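Local coordinates for agmatine N-acetyltransferase (PDB 7CIW), which probably transfers an acyl group from coenzyme A thioesters to amines such as agmatine, as a GNAT-fold enzyme of the arylalkylamine N-acetyltransferase subfamily, at residues R70-A74 with G132-L137. The protein carries 1 engineered substitution. Residues are numbered along the deposited sequence; the frame is centred on the assembly and turned at random.
Sequences RIVAA and GVDPQL. With COA (coenzyme A), chain B.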
loop_
_atom_site.group_PDB
_atom_site.type_symbol
_atom_site.label_atom_id
_atom_site.label_comp_id
_atom_site.label_asym_id
_atom_site.label_seq_id
_atom_site.Cartn_x
_atom_site.Cartn_y
_atom_site.Cartn_z
ATOM N N ARG A 70 14.669 14.823 6.421
ATOM C CA ARG A 70 14.642 13.369 6.510
ATOM C C ARG A 70 13.206 12.880 6.365
ATOM O O ARG A 70 12.291 13.430 6.990
ATOM C CB ARG A 70 15.233 12.913 7.846
ATOM C CG ARG A 70 15.106 11.440 8.156
ATOM C CD ARG A 70 15.977 11.067 9.358
ATOM N NE ARG A 70 15.242 10.321 10.381
ATOM C CZ ARG A 70 15.757 9.316 11.087
ATOM N NH1 ARG A 70 17.011 8.934 10.880
ATOM N NH2 ARG A 70 15.019 8.690 11.997
ATOM N N ILE A 71 13.008 11.854 5.547
ATOM C CA ILE A 71 11.680 11.258 5.415
ATOM C C ILE A 71 11.381 10.435 6.660
ATOM O O ILE A 71 12.168 9.564 7.046
ATOM C CB ILE A 71 11.586 10.399 4.145
ATOM C CG1 ILE A 71 11.763 11.269 2.903
ATOM C CG2 ILE A 71 10.249 9.638 4.113
ATOM C CD1 ILE A 71 12.031 10.467 1.634
ATOM N N VAL A 72 10.244 10.720 7.295
ATOM C CA VAL A 72 9.809 9.988 8.478
ATOM C C VAL A 72 8.512 9.229 8.246
ATOM O O VAL A 72 8.092 8.462 9.125
ATOM C CB VAL A 72 9.676 10.925 9.704
ATOM C CG1 VAL A 72 11.051 11.437 10.104
ATOM C CG2 VAL A 72 8.753 12.100 9.405
ATOM N N ALA A 73 7.875 9.401 7.092
ATOM C CA ALA A 73 6.679 8.645 6.753
ATOM C C ALA A 73 6.470 8.760 5.249
ATOM O O ALA A 73 6.919 9.721 4.624
ATOM C CB ALA A 73 5.449 9.152 7.519
ATOM N N ALA A 74 5.786 7.779 4.673
ATOM C CA ALA A 74 5.577 7.802 3.233
ATOM C C ALA A 74 4.317 7.037 2.868
ATOM O O ALA A 74 3.950 6.067 3.534
ATOM C CB ALA A 74 6.768 7.191 2.476
ATOM N N GLY A 132 3.945 3.700 5.397
ATOM C CA GLY A 132 4.873 3.403 6.481
ATOM C C GLY A 132 5.243 4.656 7.240
ATOM O O GLY A 132 5.292 5.752 6.674
ATOM N N VAL A 133 5.486 4.493 8.543
ATOM C CA VAL A 133 5.876 5.574 9.444
ATOM C C VAL A 133 7.089 5.106 10.242
ATOM O O VAL A 133 7.111 3.966 10.717
ATOM C CB VAL A 133 4.728 5.972 10.395
ATOM C CG1 VAL A 133 5.197 7.026 11.386
ATOM C CG2 VAL A 133 3.539 6.520 9.609
ATOM N N ASP A 134 8.098 5.973 10.357
ATOM C CA ASP A 134 9.252 5.727 11.216
ATOM C C ASP A 134 8.776 5.346 12.615
ATOM O O ASP A 134 7.923 6.042 13.183
ATOM C CB ASP A 134 10.116 6.996 11.259
ATOM C CG ASP A 134 11.450 6.815 11.988
ATOM O OD1 ASP A 134 11.503 6.237 13.090
ATOM O OD2 ASP A 134 12.458 7.321 11.461
ATOM N N PRO A 135 9.285 4.258 13.192
ATOM C CA PRO A 135 8.838 3.849 14.534
ATOM C C PRO A 135 8.922 4.957 15.565
ATOM O O PRO A 135 8.078 5.022 16.465
ATOM C CB PRO A 135 9.787 2.690 14.867
ATOM C CG PRO A 135 10.179 2.145 13.534
ATOM C CD PRO A 135 10.285 3.336 12.637
ATOM N N GLN A 136 9.896 5.861 15.439
ATOM C CA GLN A 136 10.022 6.955 16.392
ATOM C C GLN A 136 8.911 7.986 16.260
ATOM O O GLN A 136 8.742 8.812 17.163
ATOM C CB GLN A 136 11.376 7.637 16.214
ATOM C CG GLN A 136 12.527 6.839 16.774
ATOM C CD GLN A 136 13.806 7.639 16.841
ATOM O OE1 GLN A 136 14.206 8.280 15.863
ATOM N NE2 GLN A 136 14.462 7.608 17.997
ATOM N N LEU A 137 8.163 7.976 15.160
ATOM C CA LEU A 137 7.074 8.923 14.954
ATOM C C LEU A 137 5.709 8.245 14.948
ATOM O O LEU A 137 4.717 8.881 14.584
ATOM C CB LEU A 137 7.281 9.692 13.648
ATOM C CG LEU A 137 8.258 10.875 13.541
ATOM C CD1 LEU A 137 7.866 11.991 14.496
ATOM C CD2 LEU A 137 9.701 10.450 13.768
HETATM N N1A COA B . 3.434 -1.667 16.115
HETATM C C2A COA B . 2.933 -1.483 17.369
HETATM N N3A COA B . 2.058 -0.454 17.626
HETATM C C4A COA B . 1.688 0.382 16.642
HETATM C C5A COA B . 2.187 0.200 15.411
HETATM C C6A COA B . 3.061 -0.838 15.157
HETATM N N6A COA B . 3.851 -1.426 13.999
HETATM N N7A COA B . 1.685 1.148 14.580
HETATM C C8A COA B . 0.868 1.934 15.295
HETATM N N9A COA B . 0.865 1.458 16.549
HETATM C C1B COA B . 0.286 1.846 17.696
HETATM C C2B COA B . 0.795 3.281 17.984
HETATM O O2B COA B . 2.113 3.282 18.659
HETATM C C3B COA B . -0.193 3.878 18.680
HETATM O O3B COA B . -0.314 3.442 20.061
HETATM P P3B COA B . 0.415 4.216 21.341
HETATM O O7A COA B . 0.539 5.700 21.057
HETATM O O8A COA B . -0.363 3.924 22.628
HETATM O O9A COA B . 1.799 3.591 21.445
HETATM C C4B COA B . -1.555 3.283 18.003
HETATM O O4B COA B . -1.248 2.099 17.491
HETATM C C5B COA B . -2.130 4.223 16.970
HETATM O O5B COA B . -1.050 4.714 16.187
HETATM P P1A COA B . -1.318 5.355 14.661
HETATM O O1A COA B . -2.701 5.019 14.097
HETATM O O2A COA B . -1.036 6.850 14.695
HETATM O O3A COA B . -0.222 4.582 13.718
HETATM P P2A COA B . 0.833 5.265 12.661
HETATM O O4A COA B . 1.876 6.048 13.401
HETATM O O5A COA B . 0.073 6.077 11.638
HETATM O O6A COA B . 1.507 3.912 12.009
HETATM C CBP COA B . 1.551 2.298 10.350
HETATM C CCP COA B . 0.682 3.004 11.358
HETATM C CDP COA B . 1.904 3.330 9.226
HETATM C CEP COA B . 0.792 1.108 9.743
HETATM C CAP COA B . 2.788 1.774 11.075
HETATM O OAP COA B . 2.391 0.756 11.962
HETATM C C9P COA B . 3.864 1.187 10.140
HETATM O O9P COA B . 4.603 1.869 9.499
HETATM N N8P COA B . 3.995 -0.254 10.079
HETATM C C7P COA B . 5.036 -0.906 9.263
HETATM C C6P COA B . 4.718 -0.970 7.707
HETATM C C5P COA B . 3.314 -1.504 7.577
HETATM O O5P COA B . 2.975 -2.545 8.076
HETATM N N4P COA B . 2.377 -0.657 6.784
HETATM C C3P COA B . 0.970 -0.963 6.581
HETATM C C2P COA B . 0.741 -2.208 5.723
HETATM S S1P COA B . -1.062 -2.136 5.488
HETATM O O HOH W 1 16.195 7.590 14.200
#
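R70 reaches across to D134, NH2 of the arginine meeting OD2 of the aspartate in a 3.0 Å salt bridge. The D134 CG stands anti to the backbone N (chi1 -173°), which carries OD2 out to the arginine; the two side chains cross at about a right angle, with the guanidinium and carboxylate planes 33° apart. D134 OD1 turns back on its own chain and accepts from Q136 N at 2.9 Å, on its anti side, forming an Asx turn that leads into the 3-10 segment 135-137. A water accepts from R70 NH2 and donates to Q136 OE1, linking the arginine to that turn a second time. Were D134 replaced by alanine, the R70 guanidinium would probably lose its charged mate and the Asx turn its acceptor. V72 instead meets L137: V72 CG1, beside the backbone N, packs at 4.0 Å from L137 CD2. The strands themselves pair antiparallel. A74 and G132 exchange two backbone hydrogen bonds, and D134 N gives a nearly straight one to V72 O (2.8 Å, 171°). At the non-hydrogen-bonded pair A73–V133, A73 CB touches V133 CG2, which also lies 3.6 Å from CDP of coenzyme A. In this pair V133 turns its N away from strand 70-80 and gives it to the cofactor, donating to O9P of coenzyme A at 2.9 Å, the pantetheine recognition familiar from GNAT enzymes. Strand 62-67 flanks strand 70-80 across from this pairing; helix 142-156 covers A73, V133 and L137, while helix 19-30 packs against A74 and D134.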